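Local coordinates for putative sulfatase yidJ (Bacteroides fragilis, PDB 2QZU), which probably hydrolyses sulfate esters as a metal-dependent member of the sulfatase family, at residues G40-K48 with D57-T67; L249-G257 with F272-Y280. All coordinates share one frame; numbering follows the deposited sequence.

Contact 1: G40-K48 with D57-T67; sequences GDAIGCIGK and DKLASEGINFT
The loop that follows strand 29-35 of the large mixed sheet folds back here onto helix 54-61 and strand 64-66, with Cys-45 and Asp-57 meeting where the backbones come closest, their CA atoms 5.6 Å apart. One direct hydrogen bond joins the two segments: Cys-45 N donates to Asp-57 OD1 at 3.0 Å. Its N-H...O angle of 141° and an approach 44° out of the carboxylate plane make it a bent bond, made from above the group. The same OD1 also pairs with Thr-53 OG1, which in turn bonds Gly-44 N, so the carboxylate and the threonine hydroxyl together hold the start of the 3-10 turn 44-46.

The Cys-45 side chain points at the helix and strand. Its SG stands between the backbone N and the carbonyl carbon (chi1 61°), which sends the sulfur in among Asp-57, Ala-60 and Asn-65; SG lies 3.6 Å from Asn-65 OD1 and 4.2 Å from Ala-60 CB. Ile-46 crosses Asn-65 at about a right angle, its CG1 3.8 Å from OD1. Ile-43 slides past Asp-57 in the opposite direction, bringing CG2 to 3.8 Å from OD1.

Farther along, one water takes a bond from Lys-48 NZ and donates to Asp-41 OD1 and to Thr-67 O. Asp-41 is also salt-bridged to Arg-335. With 292 Å² buried in all, this is a modest packing of a connecting loop on a helix-strand unit whose strand, 64-66, lies between 338-341 and the outermost strand 349-352, within the alkaline phosphatase-like alpha/beta fold of sulfatases.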
loop_
_atom_site.group_PDB
_atom_site.type_symbol
_atom_site.label_atom_id
_atom_site.label_comp_id
_atom_site.label_asym_id
_atom_site.label_seq_id
_atom_site.Cartn_x
_atom_site.Cartn_y
_atom_site.Cartn_z
ATOM N N GLY A 40 21.846 -10.935 -1.890
ATOM C CA GLY A 40 22.787 -11.912 -2.409
ATOM C C GLY A 40 22.526 -13.363 -2.035
ATOM O O GLY A 40 22.714 -14.255 -2.862
ATOM N N ASP A 41 22.099 -13.622 -0.803
ATOM C CA ASP A 41 21.851 -15.003 -0.394
ATOM C C ASP A 41 20.512 -15.565 -0.853
ATOM O O ASP A 41 20.224 -16.737 -0.627
ATOM C CB ASP A 41 21.967 -15.154 1.130
ATOM C CG ASP A 41 23.394 -14.985 1.625
ATOM O OD1 ASP A 41 24.328 -15.237 0.835
ATOM O OD2 ASP A 41 23.579 -14.615 2.803
ATOM N N ALA A 42 19.700 -14.739 -1.507
ATOM C CA ALA A 42 18.397 -15.192 -1.981
ATOM C C ALA A 42 18.493 -15.831 -3.363
ATOM O O ALA A 42 17.732 -15.498 -4.268
ATOM C CB ALA A 42 17.409 -14.028 -2.005
ATOM N N ILE A 43 19.453 -16.738 -3.516
ATOM C CA ILE A 43 19.651 -17.471 -4.762
ATOM C C ILE A 43 19.598 -18.938 -4.352
ATOM O O ILE A 43 20.295 -19.352 -3.423
ATOM C CB ILE A 43 21.027 -17.172 -5.404
ATOM C CG1 ILE A 43 21.128 -15.689 -5.770
ATOM C CG2 ILE A 43 21.211 -18.021 -6.656
ATOM C CD1 ILE A 43 22.494 -15.280 -6.303
ATOM N N GLY A 44 18.769 -19.715 -5.039
ATOM C CA GLY A 44 18.617 -21.118 -4.704
ATOM C C GLY A 44 19.877 -21.959 -4.620
ATOM O O GLY A 44 20.061 -22.708 -3.657
ATOM N N CYS A 45 20.748 -21.839 -5.618
ATOM C CA CYS A 45 21.970 -22.631 -5.646
ATOM C C CYS A 45 22.957 -22.340 -4.520
ATOM O O CYS A 45 23.894 -23.111 -4.310
ATOM C CB CYS A 45 22.669 -22.488 -7.006
ATOM S SG CYS A 45 23.170 -20.813 -7.443
ATOM N N ILE A 46 22.757 -21.241 -3.794
ATOM C CA ILE A 46 23.646 -20.904 -2.687
ATOM C C ILE A 46 23.296 -21.770 -1.473
ATOM O O ILE A 46 24.086 -21.910 -0.539
ATOM C CB ILE A 46 23.562 -19.396 -2.349
ATOM C CG1 ILE A 46 24.153 -18.592 -3.513
ATOM C CG2 ILE A 46 24.319 -19.090 -1.060
ATOM C CD1 ILE A 46 24.139 -17.091 -3.318
ATOM N N GLY A 47 22.100 -22.353 -1.511
ATOM C CA GLY A 47 21.651 -23.252 -0.458
ATOM C C GLY A 47 21.426 -22.733 0.949
ATOM O O GLY A 47 21.428 -23.520 1.898
ATOM N N LYS A 48 21.225 -21.429 1.099
ATOM C CA LYS A 48 20.992 -20.847 2.417
ATOM C C LYS A 48 19.513 -20.566 2.674
ATOM O O LYS A 48 19.068 -20.572 3.820
ATOM C CB LYS A 48 21.785 -19.548 2.578
ATOM C CG LYS A 48 23.295 -19.732 2.585
ATOM C CD LYS A 48 24.012 -18.411 2.806
ATOM C CE LYS A 48 25.523 -18.597 2.824
ATOM N NZ LYS A 48 26.241 -17.310 3.055
ATOM N N ASP A 57 20.012 -20.296 -11.342
ATOM C CA ASP A 57 20.862 -21.427 -10.966
ATOM C C ASP A 57 21.519 -21.972 -12.234
ATOM O O ASP A 57 22.701 -22.315 -12.236
ATOM C CB ASP A 57 20.048 -22.555 -10.315
ATOM C CG ASP A 57 19.541 -22.200 -8.931
ATOM O OD1 ASP A 57 19.924 -21.137 -8.397
ATOM O OD2 ASP A 57 18.762 -23.001 -8.371
ATOM N N LYS A 58 20.735 -22.062 -13.304
ATOM C CA LYS A 58 21.232 -22.557 -14.585
ATOM C C LYS A 58 22.291 -21.601 -15.138
ATOM O O LYS A 58 23.343 -22.029 -15.610
ATOM C CB LYS A 58 20.070 -22.696 -15.578
ATOM C CG LYS A 58 20.466 -23.190 -16.965
ATOM C CD LYS A 58 21.060 -24.591 -16.927
ATOM C CE LYS A 58 21.403 -25.080 -18.329
ATOM N NZ LYS A 58 22.021 -26.436 -18.314
ATOM N N LEU A 59 22.011 -20.304 -15.068
ATOM C CA LEU A 59 22.948 -19.297 -15.549
ATOM C C LEU A 59 24.266 -19.426 -14.789
ATOM O O LEU A 59 25.345 -19.380 -15.382
ATOM C CB LEU A 59 22.369 -17.896 -15.338
ATOM C CG LEU A 59 23.200 -16.726 -15.857
ATOM C CD1 LEU A 59 23.320 -16.816 -17.376
ATOM C CD2 LEU A 59 22.537 -15.422 -15.444
ATOM N N ALA A 60 24.165 -19.593 -13.476
ATOM C CA ALA A 60 25.343 -19.730 -12.627
ATOM C C ALA A 60 26.162 -20.955 -13.011
ATOM O O ALA A 60 27.390 -20.910 -13.024
ATOM C CB ALA A 60 24.924 -19.831 -11.171
ATOM N N SER A 61 25.477 -22.049 -13.325
ATOM C CA SER A 61 26.152 -23.291 -13.695
ATOM C C SER A 61 26.908 -23.156 -15.011
ATOM O O SER A 61 27.823 -23.930 -15.292
ATOM C CB SER A 61 25.141 -24.435 -13.815
ATOM O OG SER A 61 24.374 -24.299 -14.997
ATOM N N GLU A 62 26.517 -22.182 -15.823
ATOM C CA GLU A 62 27.176 -21.964 -17.105
ATOM C C GLU A 62 28.209 -20.848 -16.996
ATOM O O GLU A 62 28.847 -20.481 -17.984
ATOM C CB GLU A 62 26.141 -21.612 -18.176
ATOM C CG GLU A 62 25.081 -22.684 -18.385
ATOM C CD GLU A 62 24.185 -22.396 -19.575
ATOM O OE1 GLU A 62 24.674 -22.470 -20.722
ATOM O OE2 GLU A 62 22.993 -22.091 -19.363
ATOM N N GLY A 63 28.375 -20.320 -15.786
ATOM C CA GLY A 63 29.327 -19.246 -15.569
ATOM C C GLY A 63 29.914 -19.214 -14.169
ATOM O O GLY A 63 30.321 -20.242 -13.630
ATOM N N ILE A 64 29.944 -18.026 -13.575
ATOM C CA ILE A 64 30.505 -17.849 -12.239
ATOM C C ILE A 64 29.495 -17.217 -11.290
ATOM O O ILE A 64 28.745 -16.316 -11.668
ATOM C CB ILE A 64 31.730 -16.920 -12.270
ATOM C CG1 ILE A 64 32.690 -17.345 -13.380
ATOM C CG2 ILE A 64 32.432 -16.950 -10.916
ATOM C CD1 ILE A 64 33.652 -16.245 -13.788
ATOM N N ASN A 65 29.499 -17.686 -10.048
ATOM C CA ASN A 65 28.607 -17.163 -9.028
ATOM C C ASN A 65 29.497 -16.528 -7.960
ATOM O O ASN A 65 30.191 -17.233 -7.225
ATOM C CB ASN A 65 27.776 -18.304 -8.425
ATOM C CG ASN A 65 26.669 -17.809 -7.509
ATOM O OD1 ASN A 65 25.989 -18.601 -6.859
ATOM N ND2 ASN A 65 26.482 -16.497 -7.457
ATOM N N PHE A 66 29.498 -15.199 -7.894
ATOM C CA PHE A 66 30.304 -14.484 -6.911
ATOM C C PHE A 66 29.514 -14.364 -5.614
ATOM O O PHE A 66 28.720 -13.439 -5.436
ATOM C CB PHE A 66 30.685 -13.104 -7.455
ATOM C CG PHE A 66 31.694 -13.155 -8.570
ATOM C CD1 PHE A 66 33.025 -13.474 -8.304
ATOM C CD2 PHE A 66 31.317 -12.892 -9.885
ATOM C CE1 PHE A 66 33.971 -13.530 -9.336
ATOM C CE2 PHE A 66 32.254 -12.947 -10.924
ATOM C CZ PHE A 66 33.582 -13.264 -10.647
ATOM N N THR A 67 29.750 -15.310 -4.708
ATOM C CA THR A 67 29.036 -15.373 -3.437
ATOM C C THR A 67 29.401 -14.368 -2.342
ATOM O O THR A 67 28.792 -14.390 -1.271
ATOM C CB THR A 67 29.121 -16.792 -2.845
ATOM O OG1 THR A 67 30.492 -17.186 -2.750
ATOM C CG2 THR A 67 28.369 -17.783 -3.729
HETATM O O HOH W 1 26.919 -16.585 0.237
#

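Contact 2: L249-G257 with F272-Y280; sequences LDVEALCKG and FRNNIRNYY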
loop_
_atom_site.group_PDB
_atom_site.type_symbol
_atom_site.label_atom_id
_atom_site.label_comp_id
_atom_site.label_asym_id
_atom_site.label_seq_id
_atom_site.Cartn_x
_atom_site.Cartn_y
_atom_site.Cartn_z
ATOM N N LEU A 249 5.137 -22.219 2.565
ATOM C CA LEU A 249 6.446 -21.903 3.129
ATOM C C LEU A 249 6.371 -21.766 4.650
ATOM O O LEU A 249 5.484 -21.097 5.175
ATOM C CB LEU A 249 6.975 -20.596 2.523
ATOM C CG LEU A 249 8.346 -20.111 3.004
ATOM C CD1 LEU A 249 9.420 -21.084 2.551
ATOM C CD2 LEU A 249 8.622 -18.722 2.447
ATOM N N ASP A 250 7.303 -22.409 5.350
ATOM C CA ASP A 250 7.350 -22.346 6.810
ATOM C C ASP A 250 8.202 -21.134 7.183
ATOM O O ASP A 250 9.422 -21.238 7.309
ATOM C CB ASP A 250 7.991 -23.618 7.376
ATOM C CG ASP A 250 7.846 -23.729 8.885
ATOM O OD1 ASP A 250 8.112 -22.738 9.594
ATOM O OD2 ASP A 250 7.472 -24.819 9.365
ATOM N N VAL A 251 7.553 -19.989 7.357
ATOM C CA VAL A 251 8.257 -18.754 7.687
ATOM C C VAL A 251 9.029 -18.804 9.007
ATOM O O VAL A 251 10.168 -18.340 9.087
ATOM C CB VAL A 251 7.272 -17.561 7.710
ATOM C CG1 VAL A 251 8.005 -16.284 8.054
ATOM C CG2 VAL A 251 6.597 -17.428 6.353
ATOM N N GLU A 252 8.423 -19.374 10.041
ATOM C CA GLU A 252 9.092 -19.448 11.334
ATOM C C GLU A 252 10.410 -20.218 11.227
ATOM O O GLU A 252 11.400 -19.873 11.875
ATOM C CB GLU A 252 8.170 -20.105 12.364
ATOM C CG GLU A 252 8.535 -19.785 13.803
ATOM C CD GLU A 252 8.618 -18.289 14.073
ATOM O OE1 GLU A 252 7.664 -17.558 13.732
ATOM O OE2 GLU A 252 9.639 -17.843 14.637
ATOM N N ALA A 253 10.425 -21.248 10.390
ATOM C CA ALA A 253 11.624 -22.054 10.198
ATOM C C ALA A 253 12.764 -21.214 9.620
ATOM O O ALA A 253 13.937 -21.474 9.882
ATOM C CB ALA A 253 11.320 -23.224 9.270
ATOM N N LEU A 254 12.405 -20.205 8.833
ATOM C CA LEU A 254 13.389 -19.327 8.208
ATOM C C LEU A 254 14.176 -18.511 9.226
ATOM O O LEU A 254 15.328 -18.151 8.983
ATOM C CB LEU A 254 12.692 -18.365 7.237
ATOM C CG LEU A 254 11.965 -18.967 6.033
ATOM C CD1 LEU A 254 11.194 -17.880 5.306
ATOM C CD2 LEU A 254 12.974 -19.623 5.106
ATOM N N CYS A 255 13.554 -18.226 10.366
ATOM C CA CYS A 255 14.183 -17.425 11.408
ATOM C C CYS A 255 15.110 -18.226 12.318
ATOM O O CYS A 255 15.761 -17.668 13.202
ATOM C CB CYS A 255 13.103 -16.737 12.246
ATOM S SG CYS A 255 11.924 -15.761 11.276
ATOM N N LYS A 256 15.174 -19.534 12.088
ATOM C CA LYS A 256 16.012 -20.425 12.882
ATOM C C LYS A 256 17.499 -20.085 12.774
ATOM O O LYS A 256 18.066 -20.068 11.682
ATOM C CB LYS A 256 15.788 -21.874 12.437
ATOM C CG LYS A 256 16.507 -22.903 13.287
ATOM C CD LYS A 256 15.912 -22.956 14.682
ATOM C CE LYS A 256 16.617 -23.983 15.548
ATOM N NZ LYS A 256 15.957 -24.103 16.875
ATOM N N GLY A 257 18.127 -19.821 13.916
ATOM C CA GLY A 257 19.544 -19.496 13.927
ATOM C C GLY A 257 19.845 -18.109 13.388
ATOM O O GLY A 257 20.967 -17.830 12.965
ATOM N N PHE A 272 9.295 -8.812 9.086
ATOM C CA PHE A 272 10.051 -9.792 8.317
ATOM C C PHE A 272 9.153 -10.958 7.929
ATOM O O PHE A 272 9.065 -11.333 6.758
ATOM C CB PHE A 272 11.235 -10.327 9.127
ATOM C CG PHE A 272 12.023 -11.383 8.408
ATOM C CD1 PHE A 272 12.999 -11.031 7.480
ATOM C CD2 PHE A 272 11.760 -12.733 8.624
ATOM C CE1 PHE A 272 13.699 -12.009 6.774
ATOM C CE2 PHE A 272 12.452 -13.719 7.924
ATOM C CZ PHE A 272 13.424 -13.356 6.999
ATOM N N ARG A 273 8.482 -11.524 8.927
ATOM C CA ARG A 273 7.595 -12.664 8.733
ATOM C C ARG A 273 6.408 -12.402 7.799
ATOM O O ARG A 273 5.974 -13.296 7.076
ATOM C CB ARG A 273 7.083 -13.140 10.095
ATOM C CG ARG A 273 8.175 -13.657 11.024
ATOM C CD ARG A 273 7.620 -13.961 12.410
ATOM N NE ARG A 273 8.580 -14.653 13.269
ATOM C CZ ARG A 273 9.670 -14.099 13.793
ATOM N NH1 ARG A 273 9.961 -12.827 13.553
ATOM N NH2 ARG A 273 10.472 -14.820 14.565
ATOM N N ASN A 274 5.893 -11.179 7.819
ATOM C CA ASN A 274 4.743 -10.805 7.001
ATOM C C ASN A 274 5.078 -10.515 5.537
ATOM O O ASN A 274 4.179 -10.458 4.701
ATOM C CB ASN A 274 4.066 -9.569 7.607
ATOM C CG ASN A 274 2.687 -9.311 7.034
ATOM O OD1 ASN A 274 2.266 -8.162 6.902
ATOM N ND2 ASN A 274 1.970 -10.380 6.706
ATOM N N ASN A 275 6.360 -10.340 5.225
ATOM C CA ASN A 275 6.762 -10.010 3.859
ATOM C C ASN A 275 7.722 -10.960 3.144
ATOM O O ASN A 275 7.916 -10.839 1.933
ATOM C CB ASN A 275 7.368 -8.604 3.835
ATOM C CG ASN A 275 6.350 -7.526 4.136
ATOM O OD1 ASN A 275 5.518 -7.189 3.290
ATOM N ND2 ASN A 275 6.399 -6.985 5.348
ATOM N N ILE A 276 8.319 -11.900 3.869
ATOM C CA ILE A 276 9.271 -12.811 3.241
ATOM C C ILE A 276 8.680 -13.667 2.117
ATOM O O ILE A 276 9.350 -13.910 1.108
ATOM C CB ILE A 276 9.968 -13.717 4.300
ATOM C CG1 ILE A 276 11.149 -14.454 3.660
ATOM C CG2 ILE A 276 8.976 -14.699 4.896
ATOM C CD1 ILE A 276 12.254 -13.540 3.156
ATOM N N ARG A 277 7.433 -14.112 2.268
ATOM C CA ARG A 277 6.799 -14.929 1.232
ATOM C C ARG A 277 6.676 -14.188 -0.092
ATOM O O ARG A 277 7.011 -14.730 -1.150
ATOM C CB ARG A 277 5.400 -15.385 1.665
ATOM C CG ARG A 277 5.391 -16.558 2.623
ATOM C CD ARG A 277 3.981 -17.117 2.811
ATOM N NE ARG A 277 3.972 -18.222 3.764
ATOM C CZ ARG A 277 2.888 -18.911 4.104
ATOM N NH1 ARG A 277 1.713 -18.614 3.567
ATOM N NH2 ARG A 277 2.982 -19.899 4.985
ATOM N N ASN A 278 6.183 -12.954 -0.037
ATOM C CA ASN A 278 6.015 -12.172 -1.254
ATOM C C ASN A 278 7.357 -11.734 -1.823
ATOM O O ASN A 278 7.484 -11.543 -3.030
ATOM C CB ASN A 278 5.098 -10.975 -0.997
ATOM C CG ASN A 278 3.626 -11.368 -0.993
ATOM O OD1 ASN A 278 2.779 -10.661 -0.445
ATOM N ND2 ASN A 278 3.318 -12.498 -1.618
ATOM N N TYR A 279 8.358 -11.585 -0.959
ATOM C CA TYR A 279 9.692 -11.210 -1.426
ATOM C C TYR A 279 10.206 -12.363 -2.293
ATOM O O TYR A 279 10.715 -12.151 -3.399
ATOM C CB TYR A 279 10.641 -10.987 -0.244
ATOM C CG TYR A 279 12.022 -10.501 -0.642
ATOM C CD1 TYR A 279 12.203 -9.250 -1.240
ATOM C CD2 TYR A 279 13.148 -11.288 -0.411
ATOM C CE1 TYR A 279 13.480 -8.794 -1.595
ATOM C CE2 TYR A 279 14.427 -10.846 -0.762
ATOM C CZ TYR A 279 14.584 -9.599 -1.351
ATOM O OH TYR A 279 15.848 -9.163 -1.683
ATOM N N TYR A 280 10.057 -13.591 -1.798
ATOM C CA TYR A 280 10.501 -14.750 -2.569
ATOM C C TYR A 280 9.679 -14.896 -3.850
ATOM O O TYR A 280 10.216 -15.280 -4.888
ATOM C CB TYR A 280 10.403 -16.042 -1.741
ATOM C CG TYR A 280 11.443 -16.197 -0.643
ATOM C CD1 TYR A 280 12.623 -15.450 -0.643
ATOM C CD2 TYR A 280 11.257 -17.134 0.379
ATOM C CE1 TYR A 280 13.593 -15.635 0.350
ATOM C CE2 TYR A 280 12.215 -17.326 1.368
ATOM C CZ TYR A 280 13.378 -16.576 1.347
ATOM O OH TYR A 280 14.321 -16.776 2.321
#
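Two flanking helical elements pack together here, the short, weakly bonded helix 251-254 and the long helix 267-299, in a partly buried contact of 521 Å² that combines an apolar centre with arginine bonds. Val-251 and Ile-276 lie at that centre and slide past each other in opposite directions, CG1 of the valine 3.7 Å from CG2 of the isoleucine. Leu-254 passes Ile-276 at a slant, its CD1 3.8 Å from Ile-276 CG1, and the same CD1 approaches the Tyr-280 ring obliquely. Leu-249 meets that ring at its edge, its CD2 3.7 Å from Tyr-280 CD2.

Arg-273 holds Glu-252 side-on with two nitrogens. NE donates to OE1 of the glutamate, and NH2 of the arginine donates to OE2, each at 3.1 Å and nearly straight (168° and 166°). Both oxygens are met on the syn side and lie nearly in the guanidinium plane, while the carboxylate is twisted by 25° from it. The glutamate leaves its backbone pointing away; the bend in its chain at chi2 brings the carboxylate back. Cys-255 SG sits 3.7 Å above the guanidinium plane, over its centre, and makes an oblique sulfur-aromatic contact with Phe-272. The remaining nitrogen, NH1, bonds to the carbonyls of Gly-269 and Pro-262, which would fix the rotation of the group.

Arg-277, extended from CG to NE, passes Leu-249 and gives NH2 to its backbone O at 2.8 Å, in the carbonyl plane. Asp-250 N-caps the short helix through Ala-253 N. Beyond the contact, Tyr-280 OH bonds Glu-49 and Leu-254 touches Pro-50, both in the loop between strand 29-35 and helix 54-61, while Asn-274 and Asn-278 of helix 267-299 pack on Gly-124 and Asp-122 of the second subunit.

Overall arrangement
Both contacts are partly buried and join different elements, their centres about 20 Å apart and their nearest atoms about 5 Å apart without touching. Contact 1 lies nearer the middle of the chain and involves a strand of the main sheet; contact 2 sets a short helical turn and its flanking loop residues against a long helix, with no strand. Their chemistry differs accordingly: one bent backbone-to-carboxylate bond and a bridging water in the first, a two-nitrogen salt bridge and an arginine-to-carbonyl bond beside a larger apolar patch in the second. Helix 267-299 relates them, since Ile-283 and Ile-294, farther along it, touch Ala-42 and Leu-59 of contact 1.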